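Cytochrome c (Pseudomonas aeruginosa, PDB 6RTE) is the dihydro-heme d1 dehydrogenase NirN, which oxidises dihydro-heme d1 in heme d1 biosynthesis and carries a heme c beside an eight-bladed beta-propeller. Local coordinates at residues A218-R223 with N238-N243; A267-A272 with A285-H290; Y460-V465 with L472-A477. All coordinates share one frame; numbering follows the deposited sequence.

Contact 1: residues A218-R223 with N238-N243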
loop_
_atom_site.group_PDB
_atom_site.type_symbol
_atom_site.label_atom_id
_atom_site.label_comp_id
_atom_site.label_asym_id
_atom_site.label_seq_id
_atom_site.Cartn_x
_atom_site.Cartn_y
_atom_site.Cartn_z
ATOM N N ALA A 218 -5.100 14.831 -2.693
ATOM C CA ALA A 218 -3.932 15.081 -3.525
ATOM C C ALA A 218 -4.131 14.701 -4.986
ATOM O O ALA A 218 -3.395 15.202 -5.844
ATOM C CB ALA A 218 -2.738 14.307 -2.954
ATOM N N GLY A 219 -5.082 13.831 -5.284
ATOM C CA GLY A 219 -5.322 13.404 -6.651
ATOM C C GLY A 219 -6.692 12.779 -6.775
ATOM O O GLY A 219 -7.509 12.850 -5.858
ATOM N N LEU A 220 -6.940 12.164 -7.940
ATOM C CA LEU A 220 -8.205 11.481 -8.189
ATOM C C LEU A 220 -8.086 9.967 -8.117
ATOM O O LEU A 220 -9.067 9.293 -7.803
ATOM C CB LEU A 220 -8.746 11.867 -9.579
ATOM C CG LEU A 220 -9.029 13.354 -9.776
ATOM C CD1 LEU A 220 -9.497 13.630 -11.213
ATOM C CD2 LEU A 220 -10.073 13.827 -8.794
ATOM N N ASN A 221 -6.916 9.425 -8.437
ATOM C CA ASN A 221 -6.618 8.007 -8.256
ATOM C C ASN A 221 -5.162 7.931 -7.818
ATOM O O ASN A 221 -4.252 8.299 -8.580
ATOM C CB ASN A 221 -6.865 7.200 -9.523
ATOM C CG ASN A 221 -6.760 5.704 -9.291
ATOM O OD1 ASN A 221 -5.773 5.076 -9.658
ATOM N ND2 ASN A 221 -7.779 5.131 -8.677
ATOM N N THR A 222 -4.945 7.472 -6.591
ATOM C CA THR A 222 -3.648 7.545 -5.932
ATOM C C THR A 222 -3.095 6.141 -5.728
ATOM O O THR A 222 -3.849 5.195 -5.493
ATOM C CB THR A 222 -3.777 8.267 -4.589
ATOM O OG1 THR A 222 -4.084 9.641 -4.838
ATOM C CG2 THR A 222 -2.482 8.182 -3.770
ATOM N N ARG A 223 -1.776 6.008 -5.848
ATOM C CA ARG A 223 -1.100 4.725 -5.683
ATOM C C ARG A 223 -0.556 4.539 -4.268
ATOM O O ARG A 223 -0.932 3.591 -3.576
ATOM C CB ARG A 223 0.025 4.587 -6.719
ATOM C CG ARG A 223 -0.478 4.403 -8.147
ATOM C CD ARG A 223 -0.949 2.969 -8.413
ATOM N NE ARG A 223 0.193 2.095 -8.674
ATOM C CZ ARG A 223 0.103 0.858 -9.149
ATOM N NH1 ARG A 223 -1.081 0.319 -9.407
ATOM N NH2 ARG A 223 1.207 0.161 -9.363
ATOM N N ASN A 238 0.551 9.578 -7.837
ATOM C CA ASN A 238 -0.783 9.500 -8.408
ATOM C C ASN A 238 -0.773 8.798 -9.762
ATOM O O ASN A 238 0.148 8.979 -10.574
ATOM C CB ASN A 238 -1.392 10.898 -8.577
ATOM C CG ASN A 238 -1.818 11.527 -7.264
ATOM O OD1 ASN A 238 -2.204 10.836 -6.323
ATOM N ND2 ASN A 238 -1.759 12.855 -7.197
ATOM N N TYR A 239 -1.809 7.976 -9.991
ATOM C CA TYR A 239 -2.154 7.520 -11.322
ATOM C C TYR A 239 -2.878 8.617 -12.102
ATOM O O TYR A 239 -2.591 8.835 -13.279
ATOM C CB TYR A 239 -3.056 6.282 -11.253
ATOM C CG TYR A 239 -2.394 4.978 -11.586
ATOM C CD1 TYR A 239 -1.031 4.800 -11.402
ATOM C CD2 TYR A 239 -3.141 3.916 -12.091
ATOM C CE1 TYR A 239 -0.417 3.605 -11.708
ATOM C CE2 TYR A 239 -2.540 2.709 -12.398
ATOM C CZ TYR A 239 -1.170 2.563 -12.199
ATOM O OH TYR A 239 -0.540 1.379 -12.499
ATOM N N LEU A 240 -3.834 9.285 -11.454
ATOM C CA LEU A 240 -4.641 10.322 -12.087
ATOM C C LEU A 240 -4.777 11.519 -11.151
ATOM O O LEU A 240 -5.236 11.359 -10.014
ATOM C CB LEU A 240 -6.022 9.779 -12.447
ATOM C CG LEU A 240 -6.968 10.787 -13.110
ATOM C CD1 LEU A 240 -6.498 11.076 -14.530
ATOM C CD2 LEU A 240 -8.394 10.253 -13.076
ATOM N N PRO A 241 -4.337 12.721 -11.559
ATOM C CA PRO A 241 -3.493 12.983 -12.730
ATOM C C PRO A 241 -2.178 12.202 -12.657
ATOM O O PRO A 241 -1.860 11.651 -11.602
ATOM C CB PRO A 241 -3.233 14.496 -12.655
ATOM C CG PRO A 241 -4.354 15.044 -11.804
ATOM C CD PRO A 241 -4.655 13.960 -10.817
ATOM N N GLY A 242 -1.423 12.162 -13.752
ATOM C CA GLY A 242 -0.105 11.566 -13.729
ATOM C C GLY A 242 0.908 12.514 -13.120
ATOM O O GLY A 242 1.541 13.304 -13.828
ATOM N N ASN A 243 1.057 12.476 -11.801
ATOM C CA ASN A 243 1.908 13.470 -11.156
ATOM C C ASN A 243 2.357 12.968 -9.793
ATOM O O ASN A 243 1.939 11.906 -9.322
ATOM C CB ASN A 243 1.195 14.824 -11.041
ATOM C CG ASN A 243 -0.028 14.798 -10.113
ATOM O OD1 ASN A 243 -0.192 13.907 -9.276
ATOM N ND2 ASN A 243 -0.897 15.803 -10.267
HETATM O O HOH W 1 -3.336 16.174 -8.548
#

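Contact 2: residues A267-A272 with A285-H290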
loop_
_atom_site.group_PDB
_atom_site.type_symbol
_atom_site.label_atom_id
_atom_site.label_comp_id
_atom_site.label_asym_id
_atom_site.label_seq_id
_atom_site.Cartn_x
_atom_site.Cartn_y
_atom_site.Cartn_z
ATOM N N ALA A 267 3.820 12.055 -20.997
ATOM C CA ALA A 267 3.170 11.924 -19.699
ATOM C C ALA A 267 3.221 10.486 -19.190
ATOM O O ALA A 267 3.224 9.526 -19.968
ATOM C CB ALA A 267 1.709 12.366 -19.797
ATOM N N SER A 268 3.235 10.341 -17.865
ATOM C CA SER A 268 3.249 9.020 -17.260
ATOM C C SER A 268 2.448 9.007 -15.970
ATOM O O SER A 268 2.360 10.013 -15.259
ATOM C CB SER A 268 4.683 8.555 -16.964
ATOM O OG SER A 268 4.696 7.289 -16.334
ATOM N N ARG A 269 1.886 7.839 -15.666
ATOM C CA ARG A 269 1.409 7.547 -14.329
ATOM C C ARG A 269 2.597 7.262 -13.413
ATOM O O ARG A 269 3.643 6.788 -13.858
ATOM C CB ARG A 269 0.475 6.337 -14.350
ATOM C CG ARG A 269 -0.777 6.528 -15.179
ATOM C CD ARG A 269 -1.523 5.208 -15.383
ATOM N NE ARG A 269 -0.780 4.305 -16.266
ATOM C CZ ARG A 269 -1.171 3.076 -16.579
ATOM N NH1 ARG A 269 -2.311 2.594 -16.099
ATOM N NH2 ARG A 269 -0.426 2.336 -17.385
ATOM N N VAL A 270 2.436 7.574 -12.132
ATOM C CA VAL A 270 3.415 7.186 -11.121
ATOM C C VAL A 270 2.995 5.831 -10.581
ATOM O O VAL A 270 1.870 5.672 -10.106
ATOM C CB VAL A 270 3.509 8.221 -9.987
ATOM C CG1 VAL A 270 4.429 7.694 -8.893
ATOM C CG2 VAL A 270 4.033 9.556 -10.521
ATOM N N SER A 271 3.902 4.852 -10.639
ATOM C CA SER A 271 3.575 3.538 -10.115
ATOM C C SER A 271 3.682 3.492 -8.590
ATOM O O SER A 271 2.789 2.961 -7.917
ATOM C CB SER A 271 4.480 2.485 -10.737
ATOM O OG SER A 271 4.102 1.218 -10.234
ATOM N N ALA A 272 4.763 4.036 -8.031
ATOM C CA ALA A 272 4.956 4.019 -6.582
ATOM C C ALA A 272 6.062 4.995 -6.207
ATOM O O ALA A 272 6.989 5.232 -6.991
ATOM C CB ALA A 272 5.309 2.606 -6.088
ATOM N N ALA A 285 8.975 5.320 -9.088
ATOM C CA ALA A 285 8.780 4.399 -10.200
ATOM C C ALA A 285 7.703 4.950 -11.125
ATOM O O ALA A 285 6.604 5.277 -10.666
ATOM C CB ALA A 285 8.370 3.018 -9.703
ATOM N N LEU A 286 8.025 5.056 -12.410
ATOM C CA LEU A 286 7.113 5.597 -13.416
ATOM C C LEU A 286 6.559 4.490 -14.308
ATOM O O LEU A 286 7.308 3.678 -14.862
ATOM C CB LEU A 286 7.817 6.651 -14.276
ATOM C CG LEU A 286 8.237 7.886 -13.488
ATOM C CD1 LEU A 286 9.051 8.823 -14.359
ATOM C CD2 LEU A 286 7.011 8.623 -12.895
ATOM N N LYS A 287 5.239 4.503 -14.485
ATOM C CA LYS A 287 4.542 3.406 -15.148
ATOM C C LYS A 287 4.801 3.378 -16.650
ATOM O O LYS A 287 4.945 2.297 -17.236
ATOM C CB LYS A 287 3.040 3.547 -14.866
ATOM C CG LYS A 287 2.205 2.343 -15.132
ATOM C CD LYS A 287 2.541 1.230 -14.176
ATOM C CE LYS A 287 1.736 -0.003 -14.521
ATOM N NZ LYS A 287 2.438 -1.229 -14.078
ATOM N N ASP A 288 4.870 4.542 -17.299
ATOM C CA ASP A 288 4.665 4.617 -18.748
ATOM C C ASP A 288 5.827 5.215 -19.523
ATOM O O ASP A 288 5.708 5.408 -20.739
ATOM C CB ASP A 288 3.398 5.421 -19.043
ATOM C CG ASP A 288 2.207 4.863 -18.341
ATOM O OD1 ASP A 288 1.887 3.683 -18.591
ATOM O OD2 ASP A 288 1.621 5.589 -17.515
ATOM N N VAL A 289 6.953 5.496 -18.876
ATOM C CA VAL A 289 8.123 6.017 -19.565
ATOM C C VAL A 289 9.350 5.233 -19.111
ATOM O O VAL A 289 9.343 4.557 -18.080
ATOM C CB VAL A 289 8.318 7.529 -19.306
ATOM C CG1 VAL A 289 7.202 8.324 -19.992
ATOM C CG2 VAL A 289 8.349 7.818 -17.817
ATOM N N HIS A 290 10.416 5.346 -19.897
ATOM C CA HIS A 290 11.670 4.657 -19.599
ATOM C C HIS A 290 12.576 5.483 -18.704
ATOM O O HIS A 290 13.756 5.668 -19.007
ATOM C CB HIS A 290 12.383 4.313 -20.899
ATOM C CG HIS A 290 11.604 3.397 -21.774
ATOM N ND1 HIS A 290 11.873 2.052 -21.863
ATOM C CD2 HIS A 290 10.542 3.626 -22.584
ATOM C CE1 HIS A 290 11.028 1.492 -22.710
ATOM N NE2 HIS A 290 10.208 2.426 -23.157
#

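Contact 3: residues Y460-V465 with L472-A477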
loop_
_atom_site.group_PDB
_atom_site.type_symbol
_atom_site.label_atom_id
_atom_site.label_comp_id
_atom_site.label_asym_id
_atom_site.label_seq_id
_atom_site.Cartn_x
_atom_site.Cartn_y
_atom_site.Cartn_z
ATOM N N TYR A 460 5.815 -11.793 19.289
ATOM C CA TYR A 460 4.517 -12.203 18.769
ATOM C C TYR A 460 4.380 -11.789 17.313
ATOM O O TYR A 460 4.934 -10.777 16.883
ATOM C CB TYR A 460 3.364 -11.598 19.579
ATOM C CG TYR A 460 3.363 -12.008 21.029
ATOM C CD1 TYR A 460 2.805 -13.213 21.429
ATOM C CD2 TYR A 460 3.924 -11.189 22.001
ATOM C CE1 TYR A 460 2.804 -13.592 22.759
ATOM C CE2 TYR A 460 3.926 -11.558 23.330
ATOM C CZ TYR A 460 3.365 -12.760 23.702
ATOM O OH TYR A 460 3.363 -13.135 25.025
ATOM N N ALA A 461 3.622 -12.590 16.562
ATOM C CA ALA A 461 3.337 -12.333 15.159
ATOM C C ALA A 461 1.832 -12.203 14.977
ATOM O O ALA A 461 1.060 -12.969 15.559
ATOM C CB ALA A 461 3.887 -13.455 14.268
ATOM N N LEU A 462 1.418 -11.229 14.173
ATOM C CA LEU A 462 0.003 -10.915 13.978
ATOM C C LEU A 462 -0.375 -11.207 12.529
ATOM O O LEU A 462 0.112 -10.540 11.605
ATOM C CB LEU A 462 -0.287 -9.462 14.343
ATOM C CG LEU A 462 -0.352 -9.179 15.848
ATOM C CD1 LEU A 462 1.011 -9.319 16.518
ATOM C CD2 LEU A 462 -0.937 -7.800 16.090
ATOM N N LEU A 463 -1.247 -12.196 12.342
ATOM C CA LEU A 463 -1.688 -12.660 11.034
ATOM C C LEU A 463 -3.111 -12.191 10.752
ATOM O O LEU A 463 -3.940 -12.096 11.659
ATOM C CB LEU A 463 -1.636 -14.194 10.959
ATOM C CG LEU A 463 -0.278 -14.864 10.727
ATOM C CD1 LEU A 463 0.769 -14.463 11.762
ATOM C CD2 LEU A 463 -0.457 -16.386 10.711
ATOM N N SER A 464 -3.396 -11.926 9.474
ATOM C CA SER A 464 -4.704 -11.448 9.041
ATOM C C SER A 464 -5.460 -12.540 8.297
ATOM O O SER A 464 -4.937 -13.127 7.340
ATOM C CB SER A 464 -4.562 -10.217 8.144
ATOM O OG SER A 464 -4.160 -9.077 8.880
ATOM N N VAL A 465 -6.691 -12.803 8.727
ATOM C CA VAL A 465 -7.639 -13.612 7.966
ATOM C C VAL A 465 -8.517 -12.640 7.184
ATOM O O VAL A 465 -9.358 -11.945 7.769
ATOM C CB VAL A 465 -8.473 -14.522 8.876
ATOM C CG1 VAL A 465 -9.471 -15.334 8.050
ATOM C CG2 VAL A 465 -7.570 -15.443 9.673
ATOM N N LEU A 472 -7.822 -10.844 13.332
ATOM C CA LEU A 472 -6.414 -10.630 13.647
ATOM C C LEU A 472 -6.014 -11.712 14.650
ATOM O O LEU A 472 -6.527 -11.736 15.774
ATOM C CB LEU A 472 -6.221 -9.228 14.222
ATOM C CG LEU A 472 -4.823 -8.641 14.394
ATOM C CD1 LEU A 472 -4.110 -8.564 13.072
ATOM C CD2 LEU A 472 -4.918 -7.250 15.024
ATOM N N VAL A 473 -5.120 -12.614 14.245
ATOM C CA VAL A 473 -4.734 -13.761 15.063
ATOM C C VAL A 473 -3.316 -13.549 15.567
ATOM O O VAL A 473 -2.381 -13.377 14.766
ATOM C CB VAL A 473 -4.838 -15.082 14.282
ATOM C CG1 VAL A 473 -4.742 -16.274 15.243
ATOM C CG2 VAL A 473 -6.127 -15.126 13.490
ATOM N N VAL A 474 -3.157 -13.573 16.892
ATOM C CA VAL A 474 -1.877 -13.336 17.552
ATOM C C VAL A 474 -1.233 -14.682 17.847
ATOM O O VAL A 474 -1.877 -15.576 18.408
ATOM C CB VAL A 474 -2.057 -12.522 18.845
ATOM C CG1 VAL A 474 -0.697 -12.175 19.477
ATOM C CG2 VAL A 474 -2.855 -11.256 18.566
ATOM N N TYR A 475 0.039 -14.823 17.474
ATOM C CA TYR A 475 0.803 -16.042 17.671
ATOM C C TYR A 475 2.067 -15.742 18.463
ATOM O O TYR A 475 2.714 -14.715 18.245
ATOM C CB TYR A 475 1.217 -16.673 16.337
ATOM C CG TYR A 475 0.113 -17.358 15.573
ATOM C CD1 TYR A 475 -0.763 -16.631 14.781
ATOM C CD2 TYR A 475 -0.032 -18.736 15.618
ATOM C CE1 TYR A 475 -1.768 -17.257 14.070
ATOM C CE2 TYR A 475 -1.034 -19.371 14.908
ATOM C CZ TYR A 475 -1.897 -18.624 14.136
ATOM O OH TYR A 475 -2.895 -19.247 13.428
ATOM N N ASP A 476 2.421 -16.649 19.368
ATOM C CA ASP A 476 3.749 -16.630 19.967
ATOM C C ASP A 476 4.768 -16.997 18.893
ATOM O O ASP A 476 4.706 -18.093 18.322
ATOM C CB ASP A 476 3.811 -17.604 21.144
ATOM C CG ASP A 476 5.105 -17.494 21.931
ATOM O OD1 ASP A 476 6.184 -17.404 21.309
ATOM O OD2 ASP A 476 5.040 -17.504 23.183
ATOM N N ALA A 477 5.697 -16.082 18.612
ATOM C CA ALA A 477 6.569 -16.229 17.451
ATOM C C ALA A 477 7.575 -17.364 17.601
ATOM O O ALA A 477 8.116 -17.823 16.591
ATOM C CB ALA A 477 7.311 -14.918 17.183
#

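Contact 1: residues A218-R223 with N238-N243
Ala218 offers its carbonyl O to ND2 of Asn238, 3.2 Å away; the donor stands above the carbonyl plane, and a water bridges the same O to Asn243 ND2. Gly219, without a side chain, lets Asn238 ND2 come within 3.6 Å of its CA. Leu220 and Asn221 both direct their backbone N-H to Leu240 O, a classic beta bulge at the start of strand 221-227, the first of its propeller blade, while Leu220 CB packs on Leu240 CD2. Asn221 O receives a straight bond from Leu240 N (3.1 Å) and a weak one from Tyr239 N, a second classic bulge. Thr222, with OG1 beside its own backbone N (chi1 -68°), donates that hydroxyl to Asn238 OD1 at 2.7 Å. The amide is held at both ends, OD1 by Thr222 and ND2 by Ala218 O and Asn243 OD1. In Arg223 the bend at chi2 lays CD over the Tyr239 ring, 3.7 Å from its centroid, and that at chi3 brings the guanidinium within 7° of parallel; its NE is bonded to Ser271 O. The chemistry implies a corner whose buried amide is fixed in rotation by neutral hydrogen bonds, while the guanidinium lies past the ring's rim, over the phenol oxygen.

Contact 2: residues A267-A272 with A285-H290
The Arg269 guanidinium has Lys287 CG over one face, 3.5 Å from NH2, and the Asp288 carboxylate at its edge, the two planes only 7° apart; the Tyr239 ring, on the same side as Lys287 CG, makes a cation-pi contact with the arginine. This side-on salt bridge lies at the open end of the beta hairpin formed by strands 270-276 and 281-286, the first two strands of a propeller blade. NE meets Asp288 OD2 and NH2 meets OD1, each through a syn lone pair. The bend at chi3 (-70°) turns the arginine back to present that edge. OD2 also accepts Arg269 N on its anti side at 2.9 Å, so one aspartate oxygen holds both the backbone and the side chain of the arginine, and the carboxylate's charge suits it to both donors.

Ser268 suits its place as a small two-way linker: OG accepts from Asp288 N at 2.9 Å and donates to Arg269 O. That carbonyl also takes Lys287 N, the two donors arriving from opposite faces of its plane. Farther in, Val270 CG2 packs against Leu286 CD2 at 3.9 Å, apolar branches fitting the buried face. Ser271 and Ala272 both face Ala285, a classic beta bulge, and Ser271 CB packs near the small Ala285. Ser271 N reaches Ala285 O at 2.7 Å, whereas the bond from Ala272 N to that same oxygen is weak.

Contact 3: residues Y460-V465 with L472-A477
Tyr475 O takes the N-H of Ala461 at 2.9 Å, in its carbonyl plane, and is also met by Tyr460 CA at 3.1 Å, a CA-H...O contact beside the true hydrogen bond. Ala461 answers by accepting Tyr475 N on its own O. The next hydrogen-bonded pair, Leu463 with Val473, is joined just as reciprocally, by two bonds that are nearly straight (175° and 174° at the hydrogen). Such unbroken alternation, with no bulge, marks a regular antiparallel beta hairpin: strands 460-465 and 470-476 are the two middle strands of the propeller blade built from strands 449-454 to 482-488, and both their faces are packed.

On the face carrying Leu462 and Val474, the Leu462 CB comes within 4.1 Å of Leu472 CD1. Leu472 reaches across because its CG stands anti to the backbone N (chi1 -168°). Phe150 and Val152 of strand 150-154, in the neighbouring sheet, close over these leucines, so branched apolar residues fit this seam between blades. Ser464, on the same face, turns its hydroxyl to Ser492 O and Lys494 NZ, which satisfies a buried polar group. At the open end of the hairpin, Tyr460 CB packs on Val474 CG1, and the Tyr460 ring meets Phe168 edge-to-face.

On the other face Leu463 and Tyr475 cross at about a right angle, CD2 of the leucine lying 3.7 Å from CE1 of the ring. Ala461 is small enough to fit among Val452 and Phe454 of strand 449-454. Val465 CG2 meets Val473 CG2 at 4.1 Å.

How the contacts relate
From the N terminus, contact 1 comes first, bringing 218-223 back against 238-243 and closing the hairpin of strands 221-227 and 233-238 with the corner that follows it. Contact 2 opens after contact 1 has closed and shuts the hairpin of the next blade; contact 3 closes one in the blade of strands 449-454 to 482-488, after which strand 491-496 joins the first sheet. The three run in series, none nested or crossing. Contacts 1 and 2 touch, their centres 11 Å apart, and stitch adjacent blades together, with a probable hydrogen bond between Asn238 O and Val270 N. Contact 3 sits across the propeller, its centre about 34 Å from that of contact 1.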